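PDB 1VPQ: hypothetical protein TM1631 from Thermotoga maritima, which is of unknown function but belongs to the DUF72 family of TIM-barrel-like proteins. Local coordinates for residues Val29-His34 with Leu41-Ala46; Gly97-Glu102 with Leu141-Glu146; Phe189-Ile194 with Lys230-Asp235. All coordinates share one frame; numbering follows the deposited sequence.

All three contacts lie on the outer layer of one barrel-like domain, and all are partly buried. Each sets a loop against a helix: helix 40-46 in contact 1, helix 135-147 in contact 2 and helix 226-240 in contact 3. No helix is shared and none of the contacts touch. Contacts 1 and 2 sit on opposite sides of the chain's centre, with centres about 39 Å apart. Contact 3 lies nearest that centre. The chemistry differs. Contact 1 is aromatic packing without a hydrogen bond between its segments. Contact 2 combines proline packing with a water bridge. Contact 3 has a direct tyrosine-aspartate hydrogen bond.

Contact 1: residues Val29-His34 with Leu41-Ala46; sequences VVYPEH and LKYYWA
In this TIM-barrel-like fold, the loop that follows strand 13-18 packs back on the helix it leads into, and Y31 and P32 meet Y43 of helix 40-46. Y43 is the centre of the contact. Its CG is anti to the backbone N (chi1 -160°), which carries the ring out from the helix to the loop. P32 lies over one face of that ring. P32 CD stands 3.9 Å from the ring centroid of Y43 and only 23° off the ring normal, a CH-pi contact. P32 CG takes part too, 3.8 Å from Y43 OH. The ring of Y31 meets the same tyrosine differently. The two planes are almost perpendicular, at 88°, and the two side chains run antiparallel, each passing the other's flank. Y43 CD1 reaches the edge of the Y31 ring, 3.7 Å from Y31 CD1. The backbone adds a further touch, with V30 O 3.6 Å from Y43 CE1. Y44, one residue further along the helix, receives the end of Y31: Y31 OH lies 3.9 Å from Y44 CD2, near the plane of the Y44 ring. No hydrogen bond joins the two segments, which are held together by van der Waals and CH-pi contacts. The two buried tyrosines find their polar partners in other parts of the chain: Y31 OH bonds to F21 O, while Y44 OH bonds to T18 N and I52 O and so ties helix 40-46 to strands 13-18 and 52-55. The Y31 ring also stacks on F40. V30 touches A259 of helix 257-270, so the loop lies between the first and last helices of the domain.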
# COMPACT_ATOMS: atom_id res chain seq x y z
N VAL A 29 0.29 -21.95 6.63
CA VAL A 29 -0.17 -20.89 7.50
C VAL A 29 -1.56 -20.51 6.99
O VAL A 29 -2.55 -20.96 7.55
CB VAL A 29 0.81 -19.69 7.54
CG1 VAL A 29 0.28 -18.56 8.42
CG2 VAL A 29 2.18 -20.14 8.03
N VAL A 30 -1.62 -19.73 5.91
CA VAL A 30 -2.91 -19.42 5.27
C VAL A 30 -3.10 -20.10 3.92
O VAL A 30 -4.23 -20.21 3.44
CB VAL A 30 -3.16 -17.90 5.09
CG1 VAL A 30 -3.35 -17.23 6.44
CG2 VAL A 30 -2.04 -17.23 4.29
N TYR A 31 -2.01 -20.55 3.31
CA TYR A 31 -2.08 -21.38 2.12
C TYR A 31 -1.89 -22.85 2.51
O TYR A 31 -1.09 -23.16 3.41
CB TYR A 31 -1.02 -20.98 1.08
CG TYR A 31 -1.20 -19.63 0.43
CD1 TYR A 31 -2.46 -19.07 0.22
CD2 TYR A 31 -0.09 -18.91 -0.02
CE1 TYR A 31 -2.62 -17.84 -0.38
CE2 TYR A 31 -0.24 -17.67 -0.63
CZ TYR A 31 -1.51 -17.13 -0.81
OH TYR A 31 -1.66 -15.90 -1.41
N PRO A 32 -2.60 -23.77 1.82
CA PRO A 32 -2.36 -25.18 2.10
C PRO A 32 -0.91 -25.53 1.82
O PRO A 32 -0.30 -24.97 0.91
CB PRO A 32 -3.29 -25.89 1.13
CG PRO A 32 -4.31 -24.88 0.74
CD PRO A 32 -3.61 -23.59 0.77
N GLU A 33 -0.37 -26.46 2.60
CA GLU A 33 1.01 -26.91 2.45
C GLU A 33 1.40 -27.16 1.00
O GLU A 33 2.46 -26.73 0.54
CB GLU A 33 1.22 -28.20 3.25
CG GLU A 33 1.37 -27.99 4.74
CD GLU A 33 2.79 -27.68 5.14
OE1 GLU A 33 3.69 -28.51 4.88
OE2 GLU A 33 3.02 -26.61 5.74
N HIS A 34 0.51 -27.84 0.27
CA HIS A 34 0.81 -28.34 -1.06
C HIS A 34 0.14 -27.54 -2.19
O HIS A 34 -0.10 -28.09 -3.28
CB HIS A 34 0.41 -29.82 -1.15
CG HIS A 34 1.05 -30.69 -0.10
ND1 HIS A 34 2.39 -31.03 -0.13
CD2 HIS A 34 0.54 -31.29 0.99
CE1 HIS A 34 2.67 -31.80 0.90
NE2 HIS A 34 1.57 -31.98 1.60
N LEU A 41 -2.68 -16.79 -6.50
CA LEU A 41 -3.57 -15.66 -6.75
C LEU A 41 -5.04 -16.10 -6.74
O LEU A 41 -5.87 -15.42 -6.15
CB LEU A 41 -3.23 -14.94 -8.07
CG LEU A 41 -4.12 -13.72 -8.39
CD1 LEU A 41 -4.03 -12.64 -7.31
CD2 LEU A 41 -3.78 -13.15 -9.75
N LYS A 42 -5.34 -17.22 -7.38
CA LYS A 42 -6.70 -17.77 -7.37
C LYS A 42 -7.15 -18.10 -5.94
O LYS A 42 -8.27 -17.78 -5.56
CB LYS A 42 -6.80 -19.02 -8.24
CG LYS A 42 -8.21 -19.58 -8.35
CD LYS A 42 -8.26 -20.68 -9.38
CE LYS A 42 -9.68 -21.16 -9.64
NZ LYS A 42 -9.73 -22.04 -10.85
N TYR A 43 -6.26 -18.71 -5.16
CA TYR A 43 -6.56 -19.02 -3.76
C TYR A 43 -6.79 -17.76 -2.93
O TYR A 43 -7.67 -17.71 -2.08
CB TYR A 43 -5.45 -19.86 -3.11
CG TYR A 43 -5.92 -20.60 -1.88
CD1 TYR A 43 -5.92 -19.99 -0.62
CD2 TYR A 43 -6.40 -21.91 -1.97
CE1 TYR A 43 -6.36 -20.67 0.52
CE2 TYR A 43 -6.85 -22.60 -0.84
CZ TYR A 43 -6.83 -21.98 0.40
OH TYR A 43 -7.27 -22.66 1.52
N TYR A 44 -5.98 -16.74 -3.20
CA TYR A 44 -6.10 -15.44 -2.56
C TYR A 44 -7.51 -14.81 -2.73
O TYR A 44 -8.14 -14.43 -1.74
CB TYR A 44 -5.01 -14.52 -3.12
CG TYR A 44 -4.95 -13.12 -2.56
CD1 TYR A 44 -5.70 -12.09 -3.13
CD2 TYR A 44 -4.12 -12.82 -1.49
CE1 TYR A 44 -5.65 -10.80 -2.63
CE2 TYR A 44 -4.05 -11.52 -0.98
CZ TYR A 44 -4.83 -10.52 -1.55
OH TYR A 44 -4.77 -9.23 -1.06
N TRP A 45 -8.00 -14.72 -3.97
CA TRP A 45 -9.31 -14.08 -4.22
C TRP A 45 -10.52 -15.01 -4.12
O TRP A 45 -11.59 -14.58 -3.67
CB TRP A 45 -9.34 -13.32 -5.57
CG TRP A 45 -9.18 -14.15 -6.84
CD1 TRP A 45 -8.05 -14.25 -7.61
CD2 TRP A 45 -10.18 -14.94 -7.51
NE1 TRP A 45 -8.28 -15.07 -8.69
CE2 TRP A 45 -9.57 -15.50 -8.65
CE3 TRP A 45 -11.53 -15.23 -7.25
CZ2 TRP A 45 -10.26 -16.34 -9.53
CZ3 TRP A 45 -12.22 -16.06 -8.12
CH2 TRP A 45 -11.58 -16.61 -9.25
N ALA A 46 -10.37 -16.27 -4.54
CA ALA A 46 -11.49 -17.22 -4.59
C ALA A 46 -11.83 -17.82 -3.22
O ALA A 46 -13.01 -18.02 -2.91
CB ALA A 46 -11.23 -18.32 -5.59

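Contact 2: residues Gly97-Glu102 with Leu141-Glu146; sequences GKDPKE and LEKLRE
P100 points its ring at helix 135-147 and crosses the side chain of K143 at about a right angle. P100 CD packs against K143 CB at 3.8 Å. P100 CG comes closest to the helix backbone, 3.7 Å from L144 N, and lies 4.3 Å from L144 CB. The proline thus fits against the base of two successive side chains. With CG anti to the carbonyl carbon (chi1 -66°), K143 sends its extended chain out toward the loop. D99 slants across the start of this chain, with D99 OD1 4.0 Å from K143 CB. Its carboxylate does not close a salt bridge: D99 OD2 and K143 NZ are 5.2 Å apart. D99 OD1 instead accepts from the backbone of its own segment, K101 N, at 3.0 Å. This is a capping bond at the start of helix 101-116, and it meets the carboxylate from above its plane, 41° out of it. A water then joins the segments. It donates to D99 OD1 at 2.6 Å and to K143 O at 2.8 Å. Behind the contact, L144 packs on L152 of strand 152-155, so the helix is itself seated on the sheet. The chemistry is therefore divided: apolar packing by P100, and a polar link through water. D99 OD1 serves both the helix start and the bridge. The lysine charge probably attracts D99 at long range, partly offset by the like charge of E146.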
# COMPACT_ATOMS: atom_id res chain seq x y z
N GLY A 97 17.93 15.80 -7.28
CA GLY A 97 17.33 17.01 -7.87
C GLY A 97 16.82 16.80 -9.28
O GLY A 97 16.95 17.68 -10.14
N LYS A 98 16.21 15.64 -9.52
CA LYS A 98 15.75 15.26 -10.85
C LYS A 98 14.23 15.20 -10.92
O LYS A 98 13.56 15.00 -9.92
CB LYS A 98 16.38 13.93 -11.26
CG LYS A 98 17.81 14.07 -11.79
CD LYS A 98 18.52 12.72 -11.87
CE LYS A 98 19.59 12.70 -12.95
NZ LYS A 98 20.45 13.91 -12.96
N ASP A 99 13.71 15.39 -12.13
CA ASP A 99 12.26 15.46 -12.37
C ASP A 99 11.76 14.05 -12.66
O ASP A 99 12.33 13.37 -13.51
CB ASP A 99 11.97 16.39 -13.57
CG ASP A 99 10.49 16.78 -13.68
OD1 ASP A 99 9.62 15.96 -13.35
OD2 ASP A 99 10.20 17.90 -14.14
N PRO A 100 10.72 13.61 -11.94
CA PRO A 100 10.15 12.28 -12.19
C PRO A 100 9.32 12.13 -13.48
O PRO A 100 8.77 11.06 -13.71
CB PRO A 100 9.25 12.06 -10.97
CG PRO A 100 8.84 13.44 -10.54
CD PRO A 100 10.04 14.30 -10.83
N LYS A 101 9.25 13.17 -14.31
CA LYS A 101 8.44 13.15 -15.53
C LYS A 101 8.68 11.92 -16.40
O LYS A 101 7.74 11.18 -16.69
CB LYS A 101 8.66 14.41 -16.38
N GLU A 102 9.92 11.70 -16.82
CA GLU A 102 10.21 10.63 -17.77
C GLU A 102 9.90 9.25 -17.16
O GLU A 102 9.23 8.43 -17.79
CB GLU A 102 11.65 10.68 -18.30
CG GLU A 102 12.13 12.06 -18.81
CD GLU A 102 11.23 12.70 -19.89
OE1 GLU A 102 11.27 12.26 -21.07
OE2 GLU A 102 10.52 13.68 -19.57
N LEU A 141 7.34 16.83 -4.70
CA LEU A 141 5.99 16.25 -4.71
C LEU A 141 5.10 16.94 -5.75
O LEU A 141 4.25 16.30 -6.37
CB LEU A 141 5.35 16.32 -3.31
CG LEU A 141 5.91 15.41 -2.19
CD1 LEU A 141 5.19 15.66 -0.87
CD2 LEU A 141 5.83 13.93 -2.54
N GLU A 142 5.29 18.24 -5.95
CA GLU A 142 4.61 18.96 -7.04
C GLU A 142 5.03 18.44 -8.42
O GLU A 142 4.21 18.36 -9.33
CB GLU A 142 4.84 20.47 -6.91
CG GLU A 142 4.46 21.30 -8.14
CD GLU A 142 2.99 21.21 -8.50
OE1 GLU A 142 2.24 20.52 -7.79
OE2 GLU A 142 2.59 21.85 -9.48
N LYS A 143 6.31 18.09 -8.58
CA LYS A 143 6.79 17.54 -9.86
C LYS A 143 6.17 16.17 -10.14
O LYS A 143 5.79 15.87 -11.27
CB LYS A 143 8.32 17.50 -9.90
CG LYS A 143 8.95 18.89 -9.89
CD LYS A 143 10.47 18.83 -9.80
CE LYS A 143 11.10 20.21 -9.95
NZ LYS A 143 12.59 20.13 -10.07
N LEU A 144 6.06 15.37 -9.09
CA LEU A 144 5.40 14.06 -9.15
C LEU A 144 3.91 14.16 -9.52
O LEU A 144 3.41 13.40 -10.34
CB LEU A 144 5.53 13.33 -7.82
CG LEU A 144 4.80 12.00 -7.70
CD1 LEU A 144 5.27 11.01 -8.77
CD2 LEU A 144 5.02 11.43 -6.32
N ARG A 145 3.21 15.08 -8.88
CA ARG A 145 1.80 15.29 -9.15
C ARG A 145 1.58 15.60 -10.64
O ARG A 145 0.79 14.94 -11.31
CB ARG A 145 1.26 16.42 -8.26
CG ARG A 145 -0.12 16.93 -8.65
CD ARG A 145 -1.22 15.98 -8.21
NE ARG A 145 -1.39 14.83 -9.08
CZ ARG A 145 -2.23 13.83 -8.83
NH1 ARG A 145 -2.98 13.83 -7.72
NH2 ARG A 145 -2.33 12.82 -9.68
N GLU A 146 2.29 16.59 -11.15
CA GLU A 146 2.15 16.95 -12.56
C GLU A 146 2.69 15.92 -13.58
O GLU A 146 2.32 15.97 -14.75
CB GLU A 146 2.70 18.36 -12.82
CG GLU A 146 4.18 18.58 -12.56
CD GLU A 146 4.54 20.06 -12.45
OE1 GLU A 146 3.71 20.86 -11.95
OE2 GLU A 146 5.65 20.44 -12.86
O HOH W 1 7.07 16.54 -13.61

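Contact 3: residues Phe189-Ile194 with Lys230-Asp235; sequences FPYRPI and KTLFED. With SO4 (sulfate ion), chain D.
The backbone of residues 189-194 is an irregular loop with an inverse gamma turn centred on P193, and it comes nearest the regular helix at P193 and D235, whose CA atoms are 6.8 Å apart. In the TIM-like barrel the loop links strands 176-181 and 199-204, and helix 226-240 follows the second of them. Y191 spans from the loop to helix 226-240; a chi1 of 172° sets its ring trans to the backbone N and sends it across. L232 CD2 packs 3.7 Å from Y191 CE1. Both side chains also touch D181, so the contact sits near the end of strand 176-181. P193 CG makes a looser contact, 4.3 Å from D235 OD2. Replacing Y191 by an alanine would probably leave D235 without its hydroxyl partner and open a gap beside L232. A sulfate ion, probably from the crystallisation liquor, lies by the loop. Y191 N makes weak bonds to it, and R192 NH1 lies 3.2 Å from sulfate O2. Ring and carboxylate planes are 26° apart, with D235 OD2 at the Y191 ring edge. The direct link is Y191 OH donating to D235 OD2 at 2.6 Å, on the anti side of the carboxylate and 16° out of its plane.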
# COMPACT_ATOMS: atom_id res chain seq x y z
N PHE A 189 6.71 8.19 11.28
CA PHE A 189 5.50 8.96 11.06
C PHE A 189 4.36 8.35 11.88
O PHE A 189 4.19 7.13 11.89
CB PHE A 189 5.15 9.00 9.57
CG PHE A 189 4.12 10.03 9.21
CD1 PHE A 189 2.77 9.72 9.26
CD2 PHE A 189 4.49 11.30 8.82
CE1 PHE A 189 1.81 10.67 8.94
CE2 PHE A 189 3.53 12.25 8.49
CZ PHE A 189 2.19 11.94 8.55
N PRO A 190 3.60 9.19 12.60
CA PRO A 190 2.53 8.67 13.47
C PRO A 190 1.27 8.24 12.73
O PRO A 190 1.16 8.40 11.52
CB PRO A 190 2.22 9.87 14.37
CG PRO A 190 2.50 11.05 13.52
CD PRO A 190 3.68 10.66 12.67
N TYR A 191 0.33 7.68 13.49
CA TYR A 191 -0.95 7.25 12.95
C TYR A 191 -1.87 8.44 12.94
O TYR A 191 -2.26 8.91 13.99
CB TYR A 191 -1.53 6.14 13.83
CG TYR A 191 -2.94 5.71 13.50
CD1 TYR A 191 -3.18 4.78 12.50
CD2 TYR A 191 -4.02 6.21 14.21
CE1 TYR A 191 -4.48 4.37 12.21
CE2 TYR A 191 -5.31 5.82 13.93
CZ TYR A 191 -5.54 4.90 12.93
OH TYR A 191 -6.82 4.49 12.64
N ARG A 192 -2.16 8.94 11.75
CA ARG A 192 -3.07 10.09 11.57
C ARG A 192 -4.28 9.69 10.72
O ARG A 192 -4.17 9.62 9.49
CB ARG A 192 -2.34 11.28 10.91
CG ARG A 192 -1.31 12.03 11.75
CD ARG A 192 -1.50 11.81 13.23
NE ARG A 192 -0.90 12.80 14.10
CZ ARG A 192 -0.62 12.58 15.38
NH1 ARG A 192 -0.84 11.40 15.94
NH2 ARG A 192 -0.09 13.55 16.11
N PRO A 193 -5.43 9.43 11.35
CA PRO A 193 -6.58 9.00 10.57
C PRO A 193 -7.28 10.22 9.97
O PRO A 193 -8.22 10.77 10.54
CB PRO A 193 -7.43 8.24 11.59
CG PRO A 193 -7.08 8.83 12.91
CD PRO A 193 -5.75 9.52 12.79
N ILE A 194 -6.77 10.63 8.80
CA ILE A 194 -7.13 11.88 8.14
C ILE A 194 -7.34 11.64 6.65
O ILE A 194 -6.67 10.79 6.05
CB ILE A 194 -6.01 12.95 8.31
CG1 ILE A 194 -6.01 13.50 9.74
CG2 ILE A 194 -6.17 14.13 7.33
CD1 ILE A 194 -4.73 14.20 10.08
N LYS A 230 -9.31 -3.90 16.45
CA LYS A 230 -10.58 -3.24 16.75
C LYS A 230 -10.46 -1.72 16.77
O LYS A 230 -11.32 -1.02 16.23
CB LYS A 230 -11.14 -3.74 18.09
N THR A 231 -9.41 -1.21 17.42
CA THR A 231 -9.17 0.24 17.49
C THR A 231 -8.90 0.81 16.10
O THR A 231 -9.39 1.89 15.76
CB THR A 231 -8.00 0.61 18.45
OG1 THR A 231 -6.78 0.00 18.02
CG2 THR A 231 -8.30 0.18 19.87
N LEU A 232 -8.12 0.09 15.29
CA LEU A 232 -7.87 0.49 13.90
C LEU A 232 -9.15 0.41 13.08
O LEU A 232 -9.42 1.30 12.26
CB LEU A 232 -6.80 -0.39 13.25
CG LEU A 232 -5.39 -0.32 13.86
CD1 LEU A 232 -4.50 -1.40 13.26
CD2 LEU A 232 -4.77 1.04 13.68
N PHE A 233 -9.94 -0.64 13.32
CA PHE A 233 -11.17 -0.89 12.58
C PHE A 233 -12.18 0.24 12.73
O PHE A 233 -12.77 0.69 11.75
CB PHE A 233 -11.79 -2.22 13.02
CG PHE A 233 -13.17 -2.49 12.44
CD1 PHE A 233 -13.32 -2.95 11.14
CD2 PHE A 233 -14.31 -2.26 13.19
CE1 PHE A 233 -14.58 -3.19 10.62
CE2 PHE A 233 -15.57 -2.49 12.67
CZ PHE A 233 -15.70 -2.95 11.39
N GLU A 234 -12.40 0.70 13.96
CA GLU A 234 -13.39 1.75 14.21
C GLU A 234 -13.03 3.06 13.48
O GLU A 234 -13.91 3.78 13.02
CB GLU A 234 -13.58 1.98 15.72
N ASP A 235 -11.73 3.34 13.38
CA ASP A 235 -11.25 4.49 12.60
C ASP A 235 -11.49 4.30 11.11
O ASP A 235 -11.96 5.23 10.45
CB ASP A 235 -9.76 4.72 12.85
CG ASP A 235 -9.46 5.31 14.22
OD1 ASP A 235 -10.37 5.91 14.83
OD2 ASP A 235 -8.31 5.17 14.69
S SO4 D . 0.33 7.31 17.36
O1 SO4 D . 1.61 7.08 16.69
O2 SO4 D . 0.07 8.74 17.55
O3 SO4 D . -0.75 6.74 16.58
O4 SO4 D . 0.33 6.63 18.64